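Local coordinates for BtGH115A (Bacteroides thetaiotaomicron, PDB 5BY3), which probably hydrolyses glycosidic bonds as a GH115 4-O-methyl-alpha-glucuronidase specific for decorated arabinogalactans, at residues 472-485 and 539-551. Sequence-based numbering, arbitrary orientation.
Sequences RELGTSCAKTILSV and TVEKAASKVPAGR
The helical segments 476-485 and 539-543 run antiparallel, their axes 10.0 Å apart at 175°, with Ile482 nearest Val540 and, further along the second segment, Lys546 nearest Cys478. Compact beta-branched side chains suit the short contacts here: Val485 lays CG2 against Thr539 CG2 at 3.5 Å as the two side chains slide past each other, while its CG1, anti to the backbone N (chi1 163°), meets Val540 CG2 nearly at a right angle. Ile482 brings CD1 to 4.0 Å from Ala543 CB, a methyl that also lies 3.5 Å from Thr481 OG1, so alanine's small side chain fits the spot. The Thr539 hydroxyl bonds back to Glu535 O, consistent with the rotamer that turns CG2 to Val485. These are neighbouring helices of an alpha-helical bundle, and helix 552-580 packs against both, touching Cys478 through Tyr555. On the more solvent-exposed side, the aliphatic part of Lys546 reaches Thr481 tip to tip, CE 3.7 Å from CG2. Arg551 NE gives Glu473 O, at the end of helix 462-473, a nearly straight bond (2.9 Å, 170°); the oxygen lies near the guanidinium plane, though NE is tilted from the carbonyl plane. Arg551 NH1 bonds Thr139 O. A leucine in its place would probably leave Glu473 O and Thr139 O each without its Arg551 donor, losing that link between helix 462-473 and residues 548-551.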
loop_
_atom_site.group_PDB
_atom_site.type_symbol
_atom_site.label_atom_id
_atom_site.label_comp_id
_atom_site.label_asym_id
_atom_site.label_seq_id
_atom_site.Cartn_x
_atom_site.Cartn_y
_atom_site.Cartn_z
ATOM N N ARG A 472 -16.019 -12.816 0.531
ATOM C CA ARG A 472 -15.435 -13.499 1.711
ATOM C C ARG A 472 -15.699 -12.776 3.059
ATOM O O ARG A 472 -15.991 -13.435 4.054
ATOM C CB ARG A 472 -13.939 -13.809 1.501
ATOM C CG ARG A 472 -13.241 -14.736 2.496
ATOM C CD ARG A 472 -11.729 -14.583 2.277
ATOM N NE ARG A 472 -11.210 -13.389 2.983
ATOM C CZ ARG A 472 -10.024 -12.783 2.806
ATOM N NH1 ARG A 472 -9.158 -13.183 1.895
ATOM N NH2 ARG A 472 -9.709 -11.720 3.552
ATOM N N GLU A 473 -15.597 -11.447 3.099
ATOM C CA GLU A 473 -15.675 -10.733 4.405
ATOM C C GLU A 473 -17.121 -10.422 4.843
ATOM O O GLU A 473 -17.477 -10.567 6.019
ATOM C CB GLU A 473 -14.798 -9.479 4.463
ATOM C CG GLU A 473 -13.326 -9.622 4.046
ATOM C CD GLU A 473 -12.518 -10.717 4.755
ATOM O OE1 GLU A 473 -11.641 -10.391 5.539
ATOM O OE2 GLU A 473 -12.692 -11.914 4.490
ATOM N N LEU A 474 -17.941 -9.999 3.890
ATOM C CA LEU A 474 -19.372 -9.845 4.124
ATOM C C LEU A 474 -20.002 -11.125 3.569
ATOM O O LEU A 474 -19.347 -12.160 3.576
ATOM C CB LEU A 474 -19.843 -8.565 3.457
ATOM C CG LEU A 474 -18.715 -7.525 3.414
ATOM C CD1 LEU A 474 -18.941 -6.537 2.282
ATOM C CD2 LEU A 474 -18.477 -6.818 4.752
ATOM N N GLY A 475 -21.230 -11.134 3.099
ATOM C CA GLY A 475 -21.620 -12.369 2.388
ATOM C C GLY A 475 -21.630 -12.215 0.888
ATOM O O GLY A 475 -21.318 -11.151 0.365
ATOM N N THR A 476 -22.000 -13.270 0.181
ATOM C CA THR A 476 -22.331 -13.156 -1.239
ATOM C C THR A 476 -23.451 -12.136 -1.527
ATOM O O THR A 476 -23.361 -11.360 -2.490
ATOM C CB THR A 476 -22.684 -14.538 -1.786
ATOM O OG1 THR A 476 -21.490 -15.332 -1.768
ATOM C CG2 THR A 476 -23.197 -14.445 -3.207
ATOM N N SER A 477 -24.480 -12.111 -0.673
ATOM C CA SER A 477 -25.662 -11.295 -0.952
ATOM C C SER A 477 -25.407 -9.798 -0.696
ATOM O O SER A 477 -25.964 -8.941 -1.391
ATOM C CB SER A 477 -26.957 -11.896 -0.296
ATOM O OG SER A 477 -27.425 -11.267 0.908
ATOM N N CYS A 478 -24.549 -9.507 0.281
ATOM C CA CYS A 478 -24.124 -8.151 0.625
ATOM C C CYS A 478 -23.190 -7.649 -0.456
ATOM O O CYS A 478 -23.355 -6.547 -0.962
ATOM C CB CYS A 478 -23.405 -8.155 1.965
ATOM S SG CYS A 478 -22.952 -6.511 2.592
ATOM N N ALA A 479 -22.244 -8.498 -0.847
ATOM C CA ALA A 479 -21.251 -8.178 -1.860
ATOM C C ALA A 479 -21.844 -7.979 -3.251
ATOM O O ALA A 479 -21.195 -7.435 -4.143
ATOM C CB ALA A 479 -20.205 -9.266 -1.896
ATOM N N LYS A 480 -23.077 -8.425 -3.431
ATOM C CA LYS A 480 -23.773 -8.268 -4.695
ATOM C C LYS A 480 -24.195 -6.816 -4.831
ATOM O O LYS A 480 -24.230 -6.258 -5.930
ATOM C CB LYS A 480 -24.999 -9.194 -4.750
ATOM C CG LYS A 480 -25.395 -9.686 -6.149
ATOM C CD LYS A 480 -26.771 -10.344 -6.067
ATOM C CE LYS A 480 -27.654 -10.088 -7.288
ATOM N NZ LYS A 480 -27.896 -11.331 -8.081
ATOM N N THR A 481 -24.509 -6.204 -3.705
ATOM C CA THR A 481 -24.937 -4.819 -3.759
ATOM C C THR A 481 -23.693 -3.911 -3.588
ATOM O O THR A 481 -23.601 -2.837 -4.195
ATOM C CB THR A 481 -26.127 -4.510 -2.786
ATOM O OG1 THR A 481 -25.706 -3.683 -1.702
ATOM C CG2 THR A 481 -26.808 -5.814 -2.210
ATOM N N ILE A 482 -22.715 -4.390 -2.822
ATOM C CA ILE A 482 -21.625 -3.557 -2.336
ATOM C C ILE A 482 -20.431 -3.399 -3.301
ATOM O O ILE A 482 -19.755 -2.381 -3.258
ATOM C CB ILE A 482 -21.211 -4.010 -0.901
ATOM C CG1 ILE A 482 -22.271 -3.588 0.128
ATOM C CG2 ILE A 482 -19.850 -3.493 -0.473
ATOM C CD1 ILE A 482 -22.988 -2.270 -0.138
ATOM N N LEU A 483 -20.193 -4.389 -4.162
ATOM C CA LEU A 483 -19.080 -4.366 -5.111
ATOM C C LEU A 483 -19.026 -3.080 -5.920
ATOM O O LEU A 483 -17.962 -2.488 -6.044
ATOM C CB LEU A 483 -19.059 -5.608 -6.048
ATOM C CG LEU A 483 -18.182 -5.609 -7.330
ATOM C CD1 LEU A 483 -16.690 -5.419 -7.078
ATOM C CD2 LEU A 483 -18.381 -6.889 -8.078
ATOM N N SER A 484 -20.159 -2.683 -6.488
ATOM C CA SER A 484 -20.223 -1.465 -7.304
ATOM C C SER A 484 -20.064 -0.211 -6.443
ATOM O O SER A 484 -19.522 0.777 -6.897
ATOM C CB SER A 484 -21.524 -1.398 -8.123
ATOM O OG SER A 484 -22.632 -1.097 -7.283
ATOM N N VAL A 485 -20.538 -0.264 -5.207
ATOM C CA VAL A 485 -20.301 0.818 -4.232
ATOM C C VAL A 485 -18.815 1.074 -3.925
ATOM O O VAL A 485 -18.357 2.231 -3.956
ATOM C CB VAL A 485 -21.106 0.594 -2.958
ATOM C CG1 VAL A 485 -20.593 1.435 -1.824
ATOM C CG2 VAL A 485 -22.573 0.890 -3.246
ATOM N N THR A 539 -27.254 3.045 -0.500
ATOM C CA THR A 539 -26.957 1.624 -0.700
ATOM C C THR A 539 -26.342 0.953 0.536
ATOM O O THR A 539 -26.768 -0.114 0.943
ATOM C CB THR A 539 -26.049 1.433 -1.901
ATOM O OG1 THR A 539 -26.675 2.057 -2.996
ATOM C CG2 THR A 539 -25.847 -0.062 -2.292
ATOM N N VAL A 540 -25.381 1.619 1.147
ATOM C CA VAL A 540 -24.649 1.121 2.299
ATOM C C VAL A 540 -25.544 0.984 3.539
ATOM O O VAL A 540 -25.404 0.029 4.331
ATOM C CB VAL A 540 -23.432 2.064 2.519
ATOM C CG1 VAL A 540 -23.024 2.216 3.969
ATOM C CG2 VAL A 540 -22.281 1.641 1.610
ATOM N N GLU A 541 -26.460 1.935 3.688
ATOM C CA GLU A 541 -27.457 1.948 4.768
ATOM C C GLU A 541 -28.449 0.796 4.621
ATOM O O GLU A 541 -28.712 0.074 5.591
ATOM C CB GLU A 541 -28.201 3.294 4.799
ATOM C CG GLU A 541 -28.827 3.648 6.147
ATOM C CD GLU A 541 -27.813 3.928 7.238
ATOM O OE1 GLU A 541 -26.764 4.526 6.961
ATOM O OE2 GLU A 541 -28.069 3.557 8.400
ATOM N N LYS A 542 -28.967 0.623 3.401
ATOM C CA LYS A 542 -29.935 -0.434 3.113
ATOM C C LYS A 542 -29.334 -1.825 3.261
ATOM O O LYS A 542 -29.976 -2.690 3.846
ATOM C CB LYS A 542 -30.588 -0.283 1.733
ATOM C CG LYS A 542 -31.452 0.972 1.543
ATOM C CD LYS A 542 -32.383 0.817 0.325
ATOM C CE LYS A 542 -32.183 1.875 -0.761
ATOM N NZ LYS A 542 -33.060 3.069 -0.637
ATOM N N ALA A 543 -28.113 -2.036 2.753
ATOM C CA ALA A 543 -27.489 -3.363 2.751
ATOM C C ALA A 543 -27.015 -3.838 4.152
ATOM O O ALA A 543 -26.751 -5.021 4.320
ATOM C CB ALA A 543 -26.375 -3.443 1.719
ATOM N N ALA A 544 -26.981 -2.918 5.138
ATOM C CA ALA A 544 -26.612 -3.163 6.538
ATOM C C ALA A 544 -27.316 -4.334 7.227
ATOM O O ALA A 544 -26.659 -5.162 7.883
ATOM C CB ALA A 544 -26.798 -1.901 7.357
ATOM N N SER A 545 -28.646 -4.403 7.096
ATOM C CA SER A 545 -29.420 -5.493 7.715
ATOM C C SER A 545 -29.294 -6.851 6.972
ATOM O O SER A 545 -29.518 -7.888 7.570
ATOM C CB SER A 545 -30.867 -5.063 7.989
ATOM O OG SER A 545 -31.428 -4.404 6.864
ATOM N N LYS A 546 -28.878 -6.846 5.707
ATOM C CA LYS A 546 -28.522 -8.099 4.978
ATOM C C LYS A 546 -27.085 -8.706 5.277
ATOM O O LYS A 546 -26.549 -9.560 4.523
ATOM C CB LYS A 546 -28.813 -7.939 3.456
ATOM C CG LYS A 546 -27.682 -7.386 2.571
ATOM C CD LYS A 546 -28.142 -6.795 1.229
ATOM C CE LYS A 546 -28.717 -7.825 0.259
ATOM N NZ LYS A 546 -30.081 -8.294 0.623
ATOM N N VAL A 547 -26.492 -8.260 6.388
ATOM C CA VAL A 547 -25.127 -8.593 6.779
ATOM C C VAL A 547 -25.230 -9.622 7.888
ATOM O O VAL A 547 -25.880 -9.326 8.883
ATOM C CB VAL A 547 -24.402 -7.331 7.340
ATOM C CG1 VAL A 547 -23.101 -7.667 8.050
ATOM C CG2 VAL A 547 -24.175 -6.279 6.248
ATOM N N PRO A 548 -24.545 -10.794 7.758
ATOM C CA PRO A 548 -24.627 -11.876 8.783
ATOM C C PRO A 548 -24.276 -11.400 10.201
ATOM O O PRO A 548 -23.542 -10.427 10.358
ATOM C CB PRO A 548 -23.617 -12.936 8.281
ATOM C CG PRO A 548 -23.415 -12.640 6.828
ATOM C CD PRO A 548 -23.608 -11.149 6.664
ATOM N N ALA A 549 -24.815 -12.063 11.222
ATOM C CA ALA A 549 -24.723 -11.566 12.617
ATOM C C ALA A 549 -23.282 -11.387 13.150
ATOM O O ALA A 549 -22.966 -10.377 13.836
ATOM C CB ALA A 549 -25.540 -12.452 13.554
ATOM N N GLY A 550 -22.419 -12.354 12.826
ATOM C CA GLY A 550 -21.010 -12.273 13.196
ATOM C C GLY A 550 -20.162 -11.264 12.410
ATOM O O GLY A 550 -18.971 -11.133 12.674
ATOM N N ARG A 551 -20.766 -10.541 11.459
ATOM C CA ARG A 551 -20.016 -9.655 10.573
ATOM C C ARG A 551 -20.417 -8.154 10.494
ATOM O O ARG A 551 -20.054 -7.463 9.544
ATOM C CB ARG A 551 -19.702 -10.361 9.228
ATOM C CG ARG A 551 -18.246 -10.835 9.238
ATOM C CD ARG A 551 -18.004 -12.337 9.350
ATOM N NE ARG A 551 -17.594 -12.731 8.014
ATOM C CZ ARG A 551 -17.150 -13.904 7.622
ATOM N NH1 ARG A 551 -17.005 -14.915 8.468
ATOM N NH2 ARG A 551 -16.846 -14.047 6.341
#